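RNA-dependent RNA polymerase (Dera Ghazi Khan orthonairovirus, PDB 6DX2) probably copies viral RNA as the full-length polymerase, of which this chain is the N-terminal OTU domain, a deubiquitinating cysteine protease. Local coordinates at residues Cys42-Val47 and Asn96-Gly101; Asn113-Leu118 and Ser139-Leu144. All coordinates share one frame; numbering follows the deposited sequence.

In the fold
The contacts follow one another along the chain: contact 1 pairs the start of helix 42-52 with the loop 96-101, and contact 2, opening at residue 113, joins neighbouring strands 116-121 and 142-147 of the mixed sheet. Helix 102-112 connects them, starting right after Gly-101 and leading into 113-118. Their centres are about 15 Å apart, yet side chains bridge the gap: Phe-43 CE1 lies 3.6 Å from Leu-144 CD1, and Val-47 CG1 lies 3.7 Å from Leu-142 CD1. Helix 42-52 thus meets loop 96-101, while its Phe-43, Ser-46 and Val-47 meet Leu-142 and Leu-144 of the sheet. As in other OTU proteases, the nucleophile is expected at this helix's N-terminal end.

Contact 1 (Cys42-Val47 and Asn96-Gly101); sequences CFFYSV and NYYWGG
Cys-42 meets the indole of Trp-99 obliquely: SG is 3.8 Å from CZ3, and the six-membered ring's centroid is seen from SG at 52° off the ring normal, a sulfur-aromatic contact. A chi1 of 59° tucks this sulfur between its own backbone N and carbonyl carbon. At Phe-43 the link is polar as well as apolar. A water accepts from both main chains, 2.9 Å from Phe-43 N and 3.0 Å from Gly-100 N, and so ties the first turn of the helix to the loop. The Phe-43 side chain leans on the glycines: its CB comes within 3.6 Å of Gly-100 CA, an approach possible where the loop residue has no side chain, while Gly-101 N sits over one ring face. Turning CG anti to the backbone N (chi1 174°) lays the ring along Gly-100 and Gly-101, the latter being the N-cap of helix 102-112. As in other OTU proteases, the nucleophile is expected at the start of helix 42-52, which is where Cys-42 lies. Phe-44 directs its rim at the loop; Tyr-98 O lies at the edge of the Phe-44 ring, near its plane, 3.5 Å from Phe-44 CE2, and Phe-44 CZ also touches Tyr-98 CD1 at 4.1 Å. Lys-62 adds a cation-pi contact to Phe-44, whereas the Tyr-98 hydroxyl bonds to Glu-104. Farther on, Ser-46 turns back within the helix, where its OG donates to Cys-42 O at 2.8 Å and its backbone N reaches the same oxygen from the opposite face of the carbonyl plane.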
ATOM      1  N   CYS A  42      -9.684  -5.983   1.356  1.00 31.24           N
ATOM      2  CA  CYS A  42      -9.768  -4.553   1.059  1.00 34.29           C
ATOM      3  C   CYS A  42      -8.440  -3.945   0.571  1.00 27.79           C
ATOM      4  O   CYS A  42      -8.498  -3.017  -0.237  1.00 29.91           O
ATOM      5  CB  CYS A  42     -10.279  -3.771   2.269  1.00 33.19           C
ATOM      6  SG  CYS A  42      -9.250  -3.935   3.748  1.00 34.37           S
ATOM      7  N   PHE A  43      -7.264  -4.446   1.006  1.00 27.21           N
ATOM      8  CA  PHE A  43      -6.010  -3.918   0.494  1.00 27.17           C
ATOM      9  C   PHE A  43      -5.962  -4.145  -1.004  1.00 28.45           C
ATOM     10  O   PHE A  43      -5.662  -3.222  -1.769  1.00 27.29           O
ATOM     11  CB  PHE A  43      -4.830  -4.606   1.204  1.00 26.90           C
ATOM     12  CG  PHE A  43      -3.495  -4.229   0.637  1.00 26.55           C
ATOM     13  CD1 PHE A  43      -2.757  -3.209   1.225  1.00 30.03           C
ATOM     14  CD2 PHE A  43      -3.020  -4.842  -0.511  1.00 29.02           C
ATOM     15  CE1 PHE A  43      -1.521  -2.831   0.688  1.00 31.54           C
ATOM     16  CE2 PHE A  43      -1.776  -4.451  -1.079  1.00 33.48           C
ATOM     17  CZ  PHE A  43      -1.036  -3.438  -0.446  1.00 31.71           C
ATOM     18  N   PHE A  44      -6.404  -5.334  -1.433  1.00 26.65           N
ATOM     19  CA  PHE A  44      -6.351  -5.719  -2.831  1.00 27.06           C
ATOM     20  C   PHE A  44      -7.461  -5.073  -3.621  1.00 31.10           C
ATOM     21  O   PHE A  44      -7.244  -4.725  -4.769  1.00 31.51           O
ATOM     22  CB  PHE A  44      -6.366  -7.264  -2.932  1.00 28.26           C
ATOM     23  CG  PHE A  44      -5.242  -7.910  -2.076  1.00 28.97           C
ATOM     24  CD1 PHE A  44      -3.898  -7.874  -2.503  1.00 35.60           C
ATOM     25  CD2 PHE A  44      -5.543  -8.376  -0.780  1.00 30.88           C
ATOM     26  CE1 PHE A  44      -2.893  -8.424  -1.684  1.00 33.54           C
ATOM     27  CE2 PHE A  44      -4.573  -8.882   0.042  1.00 29.48           C
ATOM     28  CZ  PHE A  44      -3.242  -8.894  -0.390  1.00 32.33           C
ATOM     29  N   TYR A  45      -8.643  -4.891  -3.022  1.00 29.41           N
ATOM     30  CA  TYR A  45      -9.687  -4.089  -3.673  1.00 30.74           C
ATOM     31  C   TYR A  45      -9.170  -2.692  -3.932  1.00 29.47           C
ATOM     32  O   TYR A  45      -9.444  -2.098  -4.986  1.00 30.77           O
ATOM     33  CB  TYR A  45     -10.908  -3.946  -2.789  1.00 30.48           C
ATOM     34  CG  TYR A  45     -11.706  -5.220  -2.526  1.00 33.05           C
ATOM     35  CD1 TYR A  45     -11.549  -6.366  -3.347  1.00 31.38           C
ATOM     36  CD2 TYR A  45     -12.481  -5.312  -1.376  1.00 31.56           C
ATOM     37  CE1 TYR A  45     -12.290  -7.565  -3.061  1.00 33.89           C
ATOM     38  CE2 TYR A  45     -13.153  -6.484  -1.067  1.00 32.82           C
ATOM     39  CZ  TYR A  45     -13.054  -7.594  -1.904  1.00 34.19           C
ATOM     40  OH  TYR A  45     -13.737  -8.749  -1.583  1.00 35.26           O
ATOM     41  N   SER A  46      -8.467  -2.134  -2.938  1.00 28.20           N
ATOM     42  CA  SER A  46      -8.053  -0.746  -3.018  1.00 29.44           C
ATOM     43  C   SER A  46      -7.024  -0.553  -4.114  1.00 30.75           C
ATOM     44  O   SER A  46      -7.116   0.422  -4.894  1.00 28.06           O
ATOM     45  CB  SER A  46      -7.513  -0.305  -1.670  1.00 28.90           C
ATOM     46  OG  SER A  46      -8.559  -0.217  -0.720  1.00 31.18           O
ATOM     47  N   VAL A  47      -6.018  -1.430  -4.152  1.00 29.55           N
ATOM     48  CA  VAL A  47      -5.000  -1.354  -5.199  1.00 28.13           C
ATOM     49  C   VAL A  47      -5.637  -1.568  -6.565  1.00 30.64           C
ATOM     50  O   VAL A  47      -5.363  -0.818  -7.512  1.00 30.27           O
ATOM     51  CB  VAL A  47      -3.900  -2.385  -4.926  1.00 29.97           C
ATOM     52  CG1 VAL A  47      -3.008  -2.546  -6.187  1.00 40.34           C
ATOM     53  CG2 VAL A  47      -3.131  -1.874  -3.735  1.00 30.34           C
ATOM     54  N   ASN A  96      -8.292 -16.314   0.466  1.00 42.95           N
ATOM     55  CA  ASN A  96      -9.262 -15.241   0.632  1.00 43.00           C
ATOM     56  C   ASN A  96      -9.188 -14.689   2.052  1.00 39.79           C
ATOM     57  O   ASN A  96      -8.903 -15.424   3.014  1.00 37.73           O
ATOM     58  CB  ASN A  96     -10.690 -15.713   0.385  1.00 43.07           C
ATOM     59  CG  ASN A  96     -11.017 -15.956  -1.091  1.00 48.98           C
ATOM     60  OD1 ASN A  96     -10.387 -15.426  -2.008  1.00 48.48           O
ATOM     61  ND2 ASN A  96     -12.041 -16.758  -1.313  1.00 48.49           N
ATOM     62  N   TYR A  97      -9.428 -13.370   2.159  1.00 36.17           N
ATOM     63  CA  TYR A  97      -9.481 -12.622   3.403  1.00 36.37           C
ATOM     64  C   TYR A  97      -8.136 -12.569   4.099  1.00 36.40           C
ATOM     65  O   TYR A  97      -8.079 -12.302   5.305  1.00 42.72           O
ATOM     66  CB  TYR A  97     -10.573 -13.186   4.345  1.00 36.05           C
ATOM     67  CG  TYR A  97     -11.794 -13.476   3.527  1.00 43.51           C
ATOM     68  CD1 TYR A  97     -12.438 -12.443   2.834  1.00 43.01           C
ATOM     69  CD2 TYR A  97     -12.292 -14.756   3.408  1.00 50.92           C
ATOM     70  CE1 TYR A  97     -13.548 -12.698   2.052  1.00 43.11           C
ATOM     71  CE2 TYR A  97     -13.422 -15.015   2.636  1.00 53.24           C
ATOM     72  CZ  TYR A  97     -14.029 -13.978   1.959  1.00 51.91           C
ATOM     73  OH  TYR A  97     -15.146 -14.227   1.181  1.00 58.46           O
ATOM     74  N   TYR A  98      -7.041 -12.790   3.361  1.00 32.17           N
ATOM     75  CA  TYR A  98      -5.735 -12.479   3.909  1.00 33.63           C
ATOM     76  C   TYR A  98      -5.597 -10.963   3.958  1.00 30.63           C
ATOM     77  O   TYR A  98      -5.855 -10.270   2.955  1.00 31.10           O
ATOM     78  CB  TYR A  98      -4.650 -13.093   3.019  1.00 32.60           C
ATOM     79  CG  TYR A  98      -3.272 -12.626   3.327  1.00 30.87           C
ATOM     80  CD1 TYR A  98      -2.756 -11.476   2.723  1.00 32.02           C
ATOM     81  CD2 TYR A  98      -2.486 -13.312   4.225  1.00 34.42           C
ATOM     82  CE1 TYR A  98      -1.444 -11.028   3.005  1.00 36.58           C
ATOM     83  CE2 TYR A  98      -1.188 -12.900   4.517  1.00 35.63           C
ATOM     84  CZ  TYR A  98      -0.675 -11.766   3.901  1.00 36.03           C
ATOM     85  OH  TYR A  98       0.593 -11.309   4.174  1.00 40.43           O
ATOM     86  N   TRP A  99      -5.245 -10.425   5.117  1.00 28.97           N
ATOM     87  CA  TRP A  99      -5.229  -8.960   5.242  1.00 31.42           C
ATOM     88  C   TRP A  99      -3.916  -8.403   4.735  1.00 30.23           C
ATOM     89  O   TRP A  99      -2.873  -8.653   5.320  1.00 31.09           O
ATOM     90  CB  TRP A  99      -5.482  -8.531   6.691  1.00 33.76           C
ATOM     91  CG  TRP A  99      -6.903  -8.757   7.069  1.00 30.74           C
ATOM     92  CD1 TRP A  99      -7.490  -9.984   7.385  1.00 31.02           C
ATOM     93  CD2 TRP A  99      -7.951  -7.775   7.151  1.00 32.41           C
ATOM     94  NE1 TRP A  99      -8.818  -9.797   7.665  1.00 34.05           N
ATOM     95  CE2 TRP A  99      -9.137  -8.469   7.533  1.00 32.56           C
ATOM     96  CE3 TRP A  99      -8.020  -6.381   6.954  1.00 34.06           C
ATOM     97  CZ2 TRP A  99     -10.391  -7.827   7.690  1.00 36.65           C
ATOM     98  CZ3 TRP A  99      -9.262  -5.751   7.109  1.00 33.74           C
ATOM     99  CH2 TRP A  99     -10.440  -6.488   7.498  1.00 36.27           C
ATOM    100  N   GLY A 100      -3.991  -7.585   3.675  1.00 28.91           N
ATOM    101  CA  GLY A 100      -2.809  -6.957   3.115  1.00 31.26           C
ATOM    102  C   GLY A 100      -2.331  -5.757   3.906  1.00 27.71           C
ATOM    103  O   GLY A 100      -3.093  -5.087   4.599  1.00 29.34           O
ATOM    104  N   GLY A 101      -1.045  -5.521   3.783  1.00 29.87           N
ATOM    105  CA  GLY A 101      -0.471  -4.394   4.477  1.00 30.02           C
ATOM    106  C   GLY A 101       0.889  -4.090   3.926  1.00 30.67           C
ATOM    107  O   GLY A 101       1.133  -4.285   2.738  1.00 28.72           O
TER
HETATM  108  O   HOH W   1      -6.683  -6.517   2.928  1.00 31.22           O

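Contact 2 (Asn113-Leu118 and Ser139-Leu144)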
ATOM      1  N   ASN A 113       6.685  -1.683 -10.353  1.00 33.47           N
ATOM      2  CA  ASN A 113       7.427  -0.435 -10.596  1.00 36.95           C
ATOM      3  C   ASN A 113       6.512   0.754 -10.380  1.00 43.29           C
ATOM      4  O   ASN A 113       6.376   1.664 -11.217  1.00 40.76           O
ATOM      5  CB  ASN A 113       8.048  -0.409 -11.993  1.00 35.33           C
ATOM      6  CG  ASN A 113       9.266  -1.253 -12.042  1.00 38.85           C
ATOM      7  OD1 ASN A 113       9.195  -2.458 -12.335  1.00 48.67           O
ATOM      8  ND2 ASN A 113      10.390  -0.657 -11.668  1.00 42.96           N
ATOM      9  N   ILE A 114       5.842   0.719  -9.247  1.00 33.74           N
ATOM     10  CA  ILE A 114       4.987   1.807  -8.844  1.00 36.06           C
ATOM     11  C   ILE A 114       5.375   2.155  -7.415  1.00 34.56           C
ATOM     12  O   ILE A 114       6.135   1.452  -6.744  1.00 35.19           O
ATOM     13  CB  ILE A 114       3.478   1.466  -8.951  1.00 35.75           C
ATOM     14  CG1 ILE A 114       3.161   0.280  -8.070  1.00 33.90           C
ATOM     15  CG2 ILE A 114       3.087   1.178 -10.422  1.00 39.72           C
ATOM     16  CD1 ILE A 114       1.684  -0.267  -8.107  1.00 39.28           C
ATOM     17  N   THR A 115       4.851   3.283  -6.974  1.00 32.33           N
ATOM     18  CA  THR A 115       5.071   3.721  -5.608  1.00 30.41           C
ATOM     19  C   THR A 115       3.756   3.574  -4.882  1.00 27.88           C
ATOM     20  O   THR A 115       2.696   3.917  -5.449  1.00 30.08           O
ATOM     21  CB  THR A 115       5.580   5.173  -5.622  1.00 33.09           C
ATOM     22  OG1 THR A 115       6.921   5.158  -6.166  1.00 33.97           O
ATOM     23  CG2 THR A 115       5.711   5.764  -4.201  1.00 34.78           C
ATOM     24  N   ILE A 116       3.819   3.077  -3.638  1.00 30.06           N
ATOM     25  CA  ILE A 116       2.636   2.872  -2.826  1.00 29.64           C
ATOM     26  C   ILE A 116       2.860   3.545  -1.493  1.00 29.55           C
ATOM     27  O   ILE A 116       3.923   3.385  -0.896  1.00 31.65           O
ATOM     28  CB  ILE A 116       2.303   1.380  -2.621  1.00 33.91           C
ATOM     29  CG1 ILE A 116       2.061   0.725  -4.014  1.00 37.09           C
ATOM     30  CG2 ILE A 116       1.122   1.264  -1.608  1.00 29.72           C
ATOM     31  CD1 ILE A 116       1.929  -0.843  -3.975  1.00 35.33           C
ATOM     32  N   ILE A 117       1.882   4.323  -1.036  1.00 29.28           N
ATOM     33  CA  ILE A 117       2.021   5.030   0.232  1.00 30.45           C
ATOM     34  C   ILE A 117       0.914   4.578   1.160  1.00 28.15           C
ATOM     35  O   ILE A 117      -0.264   4.594   0.780  1.00 31.25           O
ATOM     36  CB  ILE A 117       1.979   6.551   0.037  1.00 28.25           C
ATOM     37  CG1 ILE A 117       3.114   6.943  -0.883  1.00 30.67           C
ATOM     38  CG2 ILE A 117       2.015   7.291   1.411  1.00 29.89           C
ATOM     39  CD1 ILE A 117       3.059   8.469  -1.291  1.00 29.12           C
ATOM     40  N   LEU A 118       1.291   4.168   2.371  1.00 28.42           N
ATOM     41  CA  LEU A 118       0.316   3.787   3.380  1.00 31.45           C
ATOM     42  C   LEU A 118       0.188   4.964   4.319  1.00 29.56           C
ATOM     43  O   LEU A 118       1.131   5.289   5.049  1.00 32.21           O
ATOM     44  CB  LEU A 118       0.727   2.526   4.141  1.00 31.68           C
ATOM     45  CG  LEU A 118       1.084   1.295   3.296  1.00 38.02           C
ATOM     46  CD1 LEU A 118       1.334   0.004   4.187  1.00 38.18           C
ATOM     47  CD2 LEU A 118       0.033   1.061   2.208  1.00 38.68           C
ATOM     48  N   SER A 139       1.731  12.195  -6.000  1.00 32.97           N
ATOM     49  CA  SER A 139       0.747  12.301  -7.063  1.00 37.62           C
ATOM     50  C   SER A 139       0.754  11.114  -8.007  1.00 37.21           C
ATOM     51  O   SER A 139      -0.251  10.893  -8.687  1.00 42.61           O
ATOM     52  CB  SER A 139       0.962  13.568  -7.871  1.00 38.28           C
ATOM     53  OG  SER A 139       2.235  13.598  -8.481  1.00 38.44           O
ATOM     54  N   THR A 140       1.861  10.351  -8.087  1.00 31.05           N
ATOM     55  CA  THR A 140       1.888   9.182  -8.948  1.00 29.05           C
ATOM     56  C   THR A 140       1.691   7.902  -8.170  1.00 37.30           C
ATOM     57  O   THR A 140       1.623   6.844  -8.776  1.00 38.72           O
ATOM     58  CB  THR A 140       3.244   9.120  -9.717  1.00 36.89           C
ATOM     59  OG1 THR A 140       4.341   9.077  -8.794  1.00 40.45           O
ATOM     60  CG2 THR A 140       3.447  10.358 -10.556  1.00 39.12           C
ATOM     61  N   ALA A 141       1.682   7.973  -6.854  1.00 27.86           N
ATOM     62  CA  ALA A 141       1.607   6.776  -6.061  1.00 30.35           C
ATOM     63  C   ALA A 141       0.186   6.233  -6.012  1.00 29.44           C
ATOM     64  O   ALA A 141      -0.796   6.948  -6.271  1.00 32.73           O
ATOM     65  CB  ALA A 141       2.082   7.067  -4.623  1.00 30.65           C
ATOM     66  N   LEU A 142       0.101   4.989  -5.588  1.00 30.88           N
ATOM     67  CA  LEU A 142      -1.152   4.452  -5.041  1.00 27.94           C
ATOM     68  C   LEU A 142      -1.185   4.839  -3.572  1.00 29.54           C
ATOM     69  O   LEU A 142      -0.443   4.279  -2.754  1.00 31.10           O
ATOM     70  CB  LEU A 142      -1.273   2.950  -5.220  1.00 29.67           C
ATOM     71  CG  LEU A 142      -0.976   2.281  -6.550  1.00 41.64           C
ATOM     72  CD1 LEU A 142      -1.556   0.848  -6.522  1.00 39.99           C
ATOM     73  CD2 LEU A 142      -1.476   2.968  -7.707  1.00 42.67           C
ATOM     74  N   ASN A 143      -2.082   5.754  -3.255  1.00 27.69           N
ATOM     75  CA  ASN A 143      -2.244   6.302  -1.919  1.00 28.34           C
ATOM     76  C   ASN A 143      -3.332   5.512  -1.237  1.00 27.23           C
ATOM     77  O   ASN A 143      -4.476   5.559  -1.691  1.00 30.02           O
ATOM     78  CB  ASN A 143      -2.607   7.778  -2.003  1.00 29.20           C
ATOM     79  CG  ASN A 143      -1.428   8.587  -2.494  1.00 32.48           C
ATOM     80  OD1 ASN A 143      -0.462   8.711  -1.765  1.00 33.14           O
ATOM     81  ND2 ASN A 143      -1.404   8.925  -3.783  1.00 30.80           N
ATOM     82  N   LEU A 144      -2.992   4.887  -0.105  1.00 27.71           N
ATOM     83  CA  LEU A 144      -3.935   4.051   0.637  1.00 29.75           C
ATOM     84  C   LEU A 144      -4.119   4.640   2.009  1.00 30.28           C
ATOM     85  O   LEU A 144      -3.123   4.996   2.662  1.00 32.77           O
ATOM     86  CB  LEU A 144      -3.358   2.604   0.777  1.00 28.20           C
ATOM     87  CG  LEU A 144      -3.111   1.907  -0.566  1.00 31.92           C
ATOM     88  CD1 LEU A 144      -2.585   0.515  -0.269  1.00 34.11           C
ATOM     89  CD2 LEU A 144      -4.401   1.805  -1.431  1.00 34.73           C
TER
HETATM   90  O   HOH W   2       3.663   5.045  -8.859  1.00 43.59           O
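Asn-143 brings its flat carboxamide alongside Ile-117, and it is the OD1 end of the amide that touches, 3.6 Å from Ile-117 CD1. Both polar ends of this amide are held, OD1 by Trp-119 NE1 and ND2 by Val-138 O, which fixes its rotation. The two residues form one rung of a parallel strand pair in the central mixed sheet of the OTU fold, the short strands 116-118 and 142-144 running 13° apart. Leu-142 straddles Ile-116, donating from N to Thr-115 O at 2.8 Å and accepting at O from Ile-117 N at 2.9 Å. Ile-117 then straddles Asn-143, since its O receives Leu-144 N at 2.9 Å almost head-on (C=O...N 175°). On the face opposite to Ile-117 and Asn-143, Ile-116 and Leu-118 pack against helix 102-112, and Leu-142 and Leu-144 against helix 42-52. There Leu-118 and Leu-144 run next to each other in the same direction, with CD2 of Leu-118 3.6 Å from CD1 of Leu-144; Ile-116 instead passes at a slant, its CG2 branch against the Leu-144 CD1 methyl. Ahead of the strands, Ile-114 has CG1 between its backbone N and carbonyl carbon (chi1 60°) and sends CD1 to within 3.8 Å of Leu-142 CD1. The methyl of Ala-141 touches both Thr-115 CG2 and Ile-117 CD1. A water links the two backbones before the first bridged pair, accepting from Thr-115 N at 2.8 Å and donating to Thr-140 O at 2.7 Å.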